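Local coordinates for protein salicylaldehyde dehydrogenase NahF (Pseudomonas putida, PDB 4JZ6) that probably catalyses the NAD(+)-dependent oxidation of salicylaldehyde to salicylate, a step in naphthalene degradation, at residues 418-424 against 463-469; 300-306 against 393-398; 457-463 against 474-478. One frame throughout, in Å; residues are numbered along the deposited sequence.

How the contacts relate
All three contacts reach the same salicylaldehyde: contact 2 through Ile-300, Cys-301 and Met-302, contacts 1 and 3 through the shared Tyr-463, whose OH lies 3.2 Å from Met-302 SD. The centres of contacts 1 and 2 are about 11 Å apart, and Asp-394 ties them: its OD1 is 2.7 Å from Ser-420 OG and its OD2 2.7 Å from Val-421 N, both probable hydrogen bonds. Contact 3 lies farther off, with its centre about 17 Å from that of contact 1 and about 21 Å from that of contact 2; like contact 1, it reaches the second subunit. Glu-267, the predicted active-site residue, lies beside Tyr-463.

Contact 1: residues 418-424 against 463-469; sequences NDSVYGL and YGGTKNT. With NK (salicylaldehyde), chain B; SO4 (sulfate ion), chain D.
Lys-467 reaches past Val-421 with an extended chain, and its NZ donates to Ser-420 O at 3.0 Å and, weakly, to Asn-418 O. The same nitrogen makes a salt bridge to Glu-444, so a long cationic side chain can serve both carbonyls and a carboxylate. Backbone bonds continue the seam: Asn-468 N to Val-421 O (3.1 Å) and Thr-466 N to Gly-423 O (3.0 Å). With OG1 turned beside its own backbone N (chi1 -50°), Thr-469 accepts an almost straight bond from Gly-423 N (2.9 Å, 170° at the hydrogen), while OG1 also bonds to Gly-269 O. Gly-423 fits because a CB there would run into Thr-466 OG1. The backbone N of Lys-467 donates to a sulfate, probably from the crystallisation liquor, which Arg-239 and Arg-240 of the second subunit also bind.

Within 418-424 an ST turn forms, Ser-420 OG accepting from Tyr-422 N. This segment leads from helix 410-418 into strand 425-429, whereas 463-469 leads into strand 470-471, so the contact joins loops that run into two different sheets.

Leu-424 CB meets the Thr-469 methyl CG2 at 3.6 Å, and Leu-424 CD1 approaches Tyr-463 CZ at 3.9 Å. The Tyr-463 hydroxyl OH lies 3.4 Å from CAC of salicylaldehyde. Val-421 CG1 lies over one face of the Tyr-422 ring, toward its rim, and CG2 packs on the Asn-468 amide.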
# COMPACT_ATOMS: atom_id res chain seq x y z
N ASN A 418 -20.51 7.74 -8.76
CA ASN A 418 -19.54 8.11 -7.74
C ASN A 418 -20.05 7.99 -6.30
O ASN A 418 -19.27 8.07 -5.35
CB ASN A 418 -19.00 9.51 -7.99
CG ASN A 418 -17.82 9.52 -8.95
OD1 ASN A 418 -17.21 8.48 -9.20
ND2 ASN A 418 -17.50 10.69 -9.48
N ASP A 419 -21.35 7.79 -6.13
CA ASP A 419 -21.89 7.69 -4.77
C ASP A 419 -21.84 6.26 -4.21
O ASP A 419 -22.20 6.02 -3.05
CB ASP A 419 -23.29 8.32 -4.68
CG ASP A 419 -24.42 7.29 -4.73
OD1 ASP A 419 -25.44 7.51 -4.03
OD2 ASP A 419 -24.31 6.28 -5.47
N SER A 420 -21.39 5.32 -5.02
CA SER A 420 -21.15 3.96 -4.54
C SER A 420 -20.01 3.95 -3.54
O SER A 420 -19.08 4.76 -3.62
CB SER A 420 -20.82 3.02 -5.70
OG SER A 420 -20.52 1.72 -5.22
N VAL A 421 -20.07 3.02 -2.60
CA VAL A 421 -19.01 2.85 -1.63
C VAL A 421 -17.87 2.03 -2.24
O VAL A 421 -16.78 1.93 -1.67
CB VAL A 421 -19.55 2.17 -0.34
CG1 VAL A 421 -19.55 0.65 -0.47
CG2 VAL A 421 -18.75 2.62 0.86
N TYR A 422 -18.14 1.45 -3.41
CA TYR A 422 -17.14 0.66 -4.14
C TYR A 422 -16.66 1.40 -5.38
O TYR A 422 -17.21 2.44 -5.75
CB TYR A 422 -17.73 -0.68 -4.59
CG TYR A 422 -18.27 -1.55 -3.48
CD1 TYR A 422 -17.41 -2.25 -2.65
CD2 TYR A 422 -19.64 -1.68 -3.28
CE1 TYR A 422 -17.90 -3.06 -1.64
CE2 TYR A 422 -20.14 -2.49 -2.27
CZ TYR A 422 -19.26 -3.18 -1.45
OH TYR A 422 -19.75 -3.99 -0.45
N GLY A 423 -15.65 0.84 -6.03
CA GLY A 423 -15.09 1.42 -7.24
C GLY A 423 -14.18 0.45 -7.97
O GLY A 423 -13.01 0.73 -8.17
N LEU A 424 -14.73 -0.69 -8.38
CA LEU A 424 -13.95 -1.72 -9.05
C LEU A 424 -13.93 -1.52 -10.57
O LEU A 424 -12.95 -1.05 -11.14
CB LEU A 424 -14.47 -3.13 -8.71
CG LEU A 424 -13.76 -4.31 -9.39
CD1 LEU A 424 -12.24 -4.21 -9.23
CD2 LEU A 424 -14.27 -5.65 -8.85
N TYR A 463 -5.23 -4.48 -12.57
CA TYR A 463 -6.57 -4.79 -12.10
C TYR A 463 -6.73 -4.52 -10.61
O TYR A 463 -6.04 -5.11 -9.77
CB TYR A 463 -6.94 -6.24 -12.43
CG TYR A 463 -8.39 -6.54 -12.14
CD1 TYR A 463 -9.36 -6.31 -13.10
CD2 TYR A 463 -8.79 -7.04 -10.91
CE1 TYR A 463 -10.70 -6.58 -12.85
CE2 TYR A 463 -10.12 -7.31 -10.64
CZ TYR A 463 -11.07 -7.07 -11.61
OH TYR A 463 -12.39 -7.35 -11.35
N GLY A 464 -7.65 -3.62 -10.29
CA GLY A 464 -7.93 -3.24 -8.92
C GLY A 464 -8.98 -2.15 -8.82
O GLY A 464 -9.43 -1.63 -9.84
N GLY A 465 -9.36 -1.80 -7.59
CA GLY A 465 -10.36 -0.77 -7.37
C GLY A 465 -9.97 0.30 -6.36
O GLY A 465 -8.88 0.26 -5.80
N THR A 466 -10.87 1.26 -6.15
CA THR A 466 -10.68 2.31 -5.15
C THR A 466 -11.70 2.11 -4.05
O THR A 466 -12.58 1.26 -4.15
CB THR A 466 -10.91 3.71 -5.76
OG1 THR A 466 -12.30 3.88 -6.05
CG2 THR A 466 -10.12 3.87 -7.04
N LYS A 467 -11.59 2.91 -2.99
CA LYS A 467 -12.55 2.87 -1.89
C LYS A 467 -12.66 1.49 -1.26
O LYS A 467 -11.66 0.82 -1.02
CB LYS A 467 -13.93 3.34 -2.34
CG LYS A 467 -13.95 4.69 -3.01
CD LYS A 467 -15.37 5.05 -3.38
CE LYS A 467 -15.42 6.02 -4.54
NZ LYS A 467 -16.83 6.22 -5.00
N ASN A 468 -13.89 1.05 -1.00
CA ASN A 468 -14.13 -0.23 -0.34
C ASN A 468 -13.71 -1.44 -1.16
O ASN A 468 -13.72 -2.56 -0.66
CB ASN A 468 -15.59 -0.37 0.09
CG ASN A 468 -15.90 0.36 1.38
OD1 ASN A 468 -15.23 1.34 1.74
ND2 ASN A 468 -16.90 -0.12 2.11
N THR A 469 -13.33 -1.22 -2.42
CA THR A 469 -12.81 -2.29 -3.26
C THR A 469 -11.38 -2.66 -2.84
O THR A 469 -10.85 -3.70 -3.20
CB THR A 469 -12.90 -1.92 -4.77
OG1 THR A 469 -14.22 -1.46 -5.07
CG2 THR A 469 -12.58 -3.12 -5.65
OAH NK B . -14.37 -10.39 -9.68
CAD NK B . -13.71 -11.41 -9.60
CAA NK B . -12.78 -11.66 -10.72
CAC NK B . -11.87 -10.68 -11.14
CAG NK B . -11.02 -10.97 -12.20
CAI NK B . -11.07 -12.20 -12.83
CAE NK B . -11.97 -13.16 -12.41
CAB NK B . -12.83 -12.89 -11.35
OAF NK B . -13.74 -13.81 -10.90
S SO4 D . -8.25 5.01 -2.86
O1 SO4 D . -7.70 3.82 -2.21
O2 SO4 D . -8.14 4.84 -4.31
O3 SO4 D . -9.66 5.17 -2.48
O4 SO4 D . -7.50 6.18 -2.43
O HOH W 1 -16.88 4.52 -6.97
O HOH W 2 -19.03 -2.24 1.91

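Contact 2: residues 300-306 against 393-398; sequences ICMSTER and YDEETF. With NK (salicylaldehyde), chain B.
The loop that brings Cys-301 to the salicylaldehyde pocket is backed here by Phe-398 of the segment 393-398. Phe-398 puts the rim of its ring against it: CZ lies 3.8 Å from Cys-301 SG, a sulfur-aromatic contact at the ring edge, while Ile-300 N sits over a face. An aromatic suits this place because it can pack against a thiol and a peptide at once. Cys-301 N makes a weak hydrogen bond to the aldehyde oxygen OAH of the ligand (2.6 Å).

A type I turn from Ile-300 to Ser-303 shapes this end of the loop, which then runs into strand 306-310 of the seven-stranded sheet. Glu-305, its chain bent at chi2 (-129°), turns its carboxylate toward the other segment, where OE1 takes Thr-397 N on its syn lone pair (2.9 Å, 166° at the hydrogen) and Thr-397 OG1 weakly. Lys-271, in a salt bridge to OE1, probably offsets some of the negative charge gathered here, where Glu-305 OE2 comes within 4.2 Å of Glu-396 OE1; the latter accepts from Gly-270 N.

Arg-306 grips Tyr-393 O side-on, with NE at 2.8 Å and NH2 at 3.1 Å, the oxygen lying close to the guanidinium plane. Its NH2 also stands over one face of the Tyr-393 ring in a cation-pi contact: Arg-306 CZ is 4.6 Å from the ring centroid, the guanidinium and ring planes 66° apart. Asp-394 OD1 lies over a guanidinium face in a long salt bridge at which no N-H points; Ser-420 OG and Val-421 N bond this carboxylate. Asp-419 makes another salt bridge with NH2. A leucine in place of Arg-306 would probably leave Tyr-393 O without its two donors and Asp-419 without this salt bridge.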
# COMPACT_ATOMS: atom_id res chain seq x y z
N ILE A 300 -19.32 -12.62 -9.99
CA ILE A 300 -18.02 -12.01 -10.24
C ILE A 300 -17.99 -10.70 -9.47
O ILE A 300 -19.00 -10.01 -9.43
CB ILE A 300 -17.81 -11.76 -11.74
CG1 ILE A 300 -18.28 -12.96 -12.55
CG2 ILE A 300 -16.35 -11.44 -12.04
CD1 ILE A 300 -18.14 -12.81 -14.05
N CYS A 301 -16.86 -10.37 -8.85
CA CYS A 301 -16.80 -9.14 -8.05
C CYS A 301 -17.04 -7.91 -8.93
O CYS A 301 -17.49 -6.87 -8.45
CB CYS A 301 -15.47 -9.01 -7.28
SG CYS A 301 -15.20 -10.24 -5.98
N MET A 302 -16.75 -8.06 -10.22
CA MET A 302 -16.99 -6.98 -11.18
C MET A 302 -18.25 -7.18 -12.03
O MET A 302 -18.44 -6.47 -13.02
CB MET A 302 -15.78 -6.78 -12.10
CG MET A 302 -15.28 -8.04 -12.81
SD MET A 302 -14.03 -7.67 -14.06
CE MET A 302 -13.36 -9.31 -14.36
N SER A 303 -19.10 -8.13 -11.64
CA SER A 303 -20.38 -8.34 -12.33
C SER A 303 -21.14 -7.04 -12.33
O SER A 303 -21.07 -6.28 -11.37
CB SER A 303 -21.24 -9.39 -11.62
OG SER A 303 -20.78 -10.71 -11.89
N THR A 304 -21.84 -6.76 -13.42
CA THR A 304 -22.62 -5.54 -13.54
C THR A 304 -23.75 -5.56 -12.52
O THR A 304 -24.73 -6.28 -12.69
CB THR A 304 -23.20 -5.42 -14.94
OG1 THR A 304 -22.18 -5.68 -15.91
CG2 THR A 304 -23.77 -4.04 -15.15
N GLU A 305 -23.61 -4.79 -11.45
CA GLU A 305 -24.61 -4.78 -10.38
C GLU A 305 -25.56 -3.59 -10.49
O GLU A 305 -26.62 -3.58 -9.87
CB GLU A 305 -23.94 -4.79 -9.01
CG GLU A 305 -23.05 -6.01 -8.77
CD GLU A 305 -23.36 -6.70 -7.46
OE1 GLU A 305 -24.23 -6.21 -6.71
OE2 GLU A 305 -22.74 -7.75 -7.18
N ARG A 306 -25.18 -2.59 -11.28
CA ARG A 306 -26.04 -1.44 -11.53
C ARG A 306 -26.13 -1.16 -13.02
O ARG A 306 -25.15 -1.31 -13.75
CB ARG A 306 -25.48 -0.19 -10.85
CG ARG A 306 -25.71 -0.08 -9.36
CD ARG A 306 -24.72 0.90 -8.78
NE ARG A 306 -25.18 1.52 -7.54
CZ ARG A 306 -24.73 2.69 -7.09
NH1 ARG A 306 -23.81 3.36 -7.78
NH2 ARG A 306 -25.20 3.19 -5.96
N TYR A 393 -29.46 -0.77 -3.59
CA TYR A 393 -28.89 0.35 -4.32
C TYR A 393 -27.35 0.32 -4.36
O TYR A 393 -26.75 0.60 -5.40
CB TYR A 393 -29.38 1.66 -3.71
CG TYR A 393 -28.92 2.94 -4.37
CD1 TYR A 393 -27.87 3.68 -3.84
CD2 TYR A 393 -29.57 3.44 -5.50
CE1 TYR A 393 -27.46 4.87 -4.42
CE2 TYR A 393 -29.17 4.63 -6.08
CZ TYR A 393 -28.12 5.34 -5.55
OH TYR A 393 -27.72 6.53 -6.14
N ASP A 394 -26.72 -0.02 -3.25
CA ASP A 394 -25.26 -0.04 -3.24
C ASP A 394 -24.66 -1.28 -2.58
O ASP A 394 -23.46 -1.51 -2.67
CB ASP A 394 -24.72 1.24 -2.58
CG ASP A 394 -23.25 1.47 -2.90
OD1 ASP A 394 -22.82 1.12 -4.02
OD2 ASP A 394 -22.52 2.00 -2.03
N GLU A 395 -25.48 -2.08 -1.91
CA GLU A 395 -24.99 -3.32 -1.33
C GLU A 395 -24.71 -4.36 -2.41
O GLU A 395 -25.56 -4.61 -3.27
CB GLU A 395 -25.98 -3.87 -0.31
CG GLU A 395 -25.45 -3.93 1.11
CD GLU A 395 -26.55 -3.88 2.15
OE1 GLU A 395 -26.91 -4.95 2.69
OE2 GLU A 395 -27.06 -2.77 2.42
N GLU A 396 -23.53 -4.96 -2.37
CA GLU A 396 -23.16 -5.98 -3.34
C GLU A 396 -24.04 -7.22 -3.17
O GLU A 396 -24.27 -7.68 -2.05
CB GLU A 396 -21.68 -6.36 -3.20
CG GLU A 396 -21.17 -7.26 -4.30
CD GLU A 396 -19.68 -7.54 -4.19
OE1 GLU A 396 -19.03 -7.69 -5.24
OE2 GLU A 396 -19.17 -7.61 -3.05
N THR A 397 -24.53 -7.75 -4.28
CA THR A 397 -25.37 -8.94 -4.26
C THR A 397 -24.79 -10.00 -5.18
O THR A 397 -24.88 -9.90 -6.40
CB THR A 397 -26.80 -8.61 -4.72
OG1 THR A 397 -26.80 -8.31 -6.13
CG2 THR A 397 -27.36 -7.41 -3.96
N PHE A 398 -24.18 -11.02 -4.60
CA PHE A 398 -23.50 -12.05 -5.39
C PHE A 398 -24.50 -13.04 -5.98
O PHE A 398 -24.74 -14.10 -5.40
CB PHE A 398 -22.46 -12.78 -4.54
CG PHE A 398 -21.06 -12.60 -5.02
CD1 PHE A 398 -20.55 -11.33 -5.26
CD2 PHE A 398 -20.24 -13.70 -5.24
CE1 PHE A 398 -19.25 -11.16 -5.72
CE2 PHE A 398 -18.94 -13.54 -5.70
CZ PHE A 398 -18.44 -12.27 -5.93
OAH NK B . -14.37 -10.39 -9.68
CAD NK B . -13.71 -11.41 -9.60
CAA NK B . -12.78 -11.66 -10.72
CAC NK B . -11.87 -10.68 -11.14
CAG NK B . -11.02 -10.97 -12.20
CAI NK B . -11.07 -12.20 -12.83
CAE NK B . -11.97 -13.16 -12.41
CAB NK B . -12.83 -12.89 -11.35
OAF NK B . -13.74 -13.81 -10.90

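Contact 3: residues 457-463 against 474-478; sequences NEAQAPY and FDGRA. With NK (salicylaldehyde), chain B; EDO (1,2-ethanediol), chain G.
Asn-457 swings CG away from its backbone N (chi1 -175°) and Asp-475 sets CG beside its own (chi1 -59°), so that amide and carboxylate approach from opposite directions. ND2 of Asn-457 donates to Asp-475 OD2 at 3.1 Å; the oxygen lies in the amide plane but is met from above the carboxylate plane. The other oxygen, OD1, bonds to Tyr-178 OH of helix 170-181, so the two carboxylate oxygens are held by different parts of the fold. Nearer the backbone, Asp-475 CB rests against Ala-461 O at 3.1 Å, and OD2 touches Tyr-463 CB. An aspartate suits the place because its short chain offers two acceptors close to the backbone.

Gly-476 N donates to Ala-459 O at 2.7 Å, and its CA makes a CA-H...O contact with Gln-460 O at 3.2 Å. Glycine fits here for two reasons: its phi is positive (65°), and a CB would collide with Pro-462 N. One water bridges Ala-459 O and Gly-476 O, while another links Gln-460 O to Arg-477 N. Pro-462 CB packs on Ala-478 CB. Gln-460 NE2 reaches both Glu-458 OE1 and Pro-141 O of the second subunit; Glu-458 OE1 is also bonded by Thr-142 OG1 of the second subunit.

A type I turn runs from Glu-458 to Ala-461. Beyond it Tyr-463 N donates to Phe-474 O (2.7 Å) and Phe-474 N to Tyr-463 O (3.1 Å), a hydrogen-bonded pair. This single antiparallel bridge closes the excursion that carries strand 470-471, at the point where Tyr-463 enters the salicylaldehyde pocket.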
# COMPACT_ATOMS: atom_id res chain seq x y z
N ASN A 457 -10.75 -8.14 -18.02
CA ASN A 457 -9.47 -8.28 -17.34
C ASN A 457 -8.43 -8.80 -18.30
O ASN A 457 -8.58 -9.88 -18.88
CB ASN A 457 -9.57 -9.22 -16.13
CG ASN A 457 -8.28 -9.30 -15.32
OD1 ASN A 457 -7.95 -10.36 -14.76
ND2 ASN A 457 -7.55 -8.20 -15.24
N GLU A 458 -7.37 -8.01 -18.49
CA GLU A 458 -6.25 -8.42 -19.33
C GLU A 458 -5.00 -8.37 -18.44
O GLU A 458 -4.91 -7.54 -17.54
CB GLU A 458 -6.14 -7.49 -20.55
CG GLU A 458 -7.41 -7.47 -21.41
CD GLU A 458 -7.32 -6.52 -22.61
OE1 GLU A 458 -6.28 -6.50 -23.29
OE2 GLU A 458 -8.31 -5.80 -22.87
N ALA A 459 -4.07 -9.28 -18.67
CA ALA A 459 -2.92 -9.40 -17.79
C ALA A 459 -1.92 -8.25 -17.95
O ALA A 459 -1.14 -7.96 -17.04
CB ALA A 459 -2.23 -10.74 -17.98
N GLN A 460 -1.96 -7.59 -19.11
CA GLN A 460 -1.09 -6.43 -19.36
C GLN A 460 -1.61 -5.20 -18.63
O GLN A 460 -0.90 -4.19 -18.51
CB GLN A 460 -1.03 -6.08 -20.85
CG GLN A 460 -1.11 -7.24 -21.79
CD GLN A 460 -2.53 -7.61 -22.14
OE1 GLN A 460 -3.15 -8.43 -21.46
NE2 GLN A 460 -3.05 -7.02 -23.22
N ALA A 461 -2.85 -5.27 -18.17
CA ALA A 461 -3.53 -4.10 -17.64
C ALA A 461 -3.77 -4.28 -16.16
O ALA A 461 -4.23 -5.32 -15.73
CB ALA A 461 -4.84 -3.90 -18.37
N PRO A 462 -3.45 -3.24 -15.38
CA PRO A 462 -3.59 -3.30 -13.92
C PRO A 462 -5.03 -3.58 -13.53
O PRO A 462 -5.94 -3.00 -14.12
CB PRO A 462 -3.19 -1.89 -13.47
CG PRO A 462 -3.45 -1.03 -14.64
CD PRO A 462 -3.10 -1.88 -15.83
N TYR A 463 -5.23 -4.48 -12.57
CA TYR A 463 -6.57 -4.79 -12.10
C TYR A 463 -6.73 -4.52 -10.61
O TYR A 463 -6.04 -5.11 -9.77
CB TYR A 463 -6.94 -6.24 -12.43
CG TYR A 463 -8.39 -6.54 -12.14
CD1 TYR A 463 -9.36 -6.31 -13.10
CD2 TYR A 463 -8.79 -7.04 -10.91
CE1 TYR A 463 -10.70 -6.58 -12.85
CE2 TYR A 463 -10.12 -7.31 -10.64
CZ TYR A 463 -11.07 -7.07 -11.61
OH TYR A 463 -12.39 -7.35 -11.35
N PHE A 474 -3.26 -6.26 -8.96
CA PHE A 474 -2.74 -7.40 -9.71
C PHE A 474 -2.65 -7.02 -11.19
O PHE A 474 -3.22 -6.00 -11.60
CB PHE A 474 -3.64 -8.63 -9.55
CG PHE A 474 -3.40 -9.42 -8.30
CD1 PHE A 474 -2.21 -10.11 -8.11
CD2 PHE A 474 -4.38 -9.50 -7.31
CE1 PHE A 474 -1.99 -10.86 -6.96
CE2 PHE A 474 -4.16 -10.24 -6.16
CZ PHE A 474 -2.97 -10.92 -5.98
N ASP A 475 -1.93 -7.83 -11.97
CA ASP A 475 -1.77 -7.63 -13.43
C ASP A 475 -1.05 -6.33 -13.81
O ASP A 475 -0.84 -5.45 -12.98
CB ASP A 475 -3.11 -7.72 -14.15
CG ASP A 475 -3.78 -9.05 -13.94
OD1 ASP A 475 -3.08 -10.08 -14.03
OD2 ASP A 475 -5.00 -9.07 -13.66
N GLY A 476 -0.68 -6.22 -15.09
CA GLY A 476 0.02 -5.04 -15.58
C GLY A 476 1.39 -4.87 -14.96
O GLY A 476 1.87 -5.73 -14.23
N ARG A 477 2.04 -3.75 -15.24
CA ARG A 477 3.33 -3.48 -14.64
C ARG A 477 3.18 -3.16 -13.15
O ARG A 477 4.11 -3.36 -12.37
CB ARG A 477 4.04 -2.34 -15.36
CG ARG A 477 4.38 -2.60 -16.82
CD ARG A 477 4.99 -1.34 -17.43
NE ARG A 477 5.43 -1.51 -18.82
CZ ARG A 477 5.82 -0.51 -19.60
NH1 ARG A 477 5.81 0.74 -19.12
NH2 ARG A 477 6.22 -0.74 -20.84
N ALA A 478 2.01 -2.68 -12.76
CA ALA A 478 1.78 -2.24 -11.38
C ALA A 478 1.92 -3.35 -10.34
O ALA A 478 2.20 -3.09 -9.17
CB ALA A 478 0.42 -1.58 -11.26
OAH NK B . -14.37 -10.39 -9.68
CAD NK B . -13.71 -11.41 -9.60
CAA NK B . -12.78 -11.66 -10.72
CAC NK B . -11.87 -10.68 -11.14
CAG NK B . -11.02 -10.97 -12.20
CAI NK B . -11.07 -12.20 -12.83
CAE NK B . -11.97 -13.16 -12.41
CAB NK B . -12.83 -12.89 -11.35
OAF NK B . -13.74 -13.81 -10.90
C1 EDO G . -5.90 -12.03 -19.43
O1 EDO G . -5.10 -11.64 -20.55
C2 EDO G . -5.10 -12.96 -18.51
O2 EDO G . -5.85 -13.26 -17.33
O HOH W 3 1.68 -8.24 -15.56
O HOH W 4 0.29 -2.19 -17.34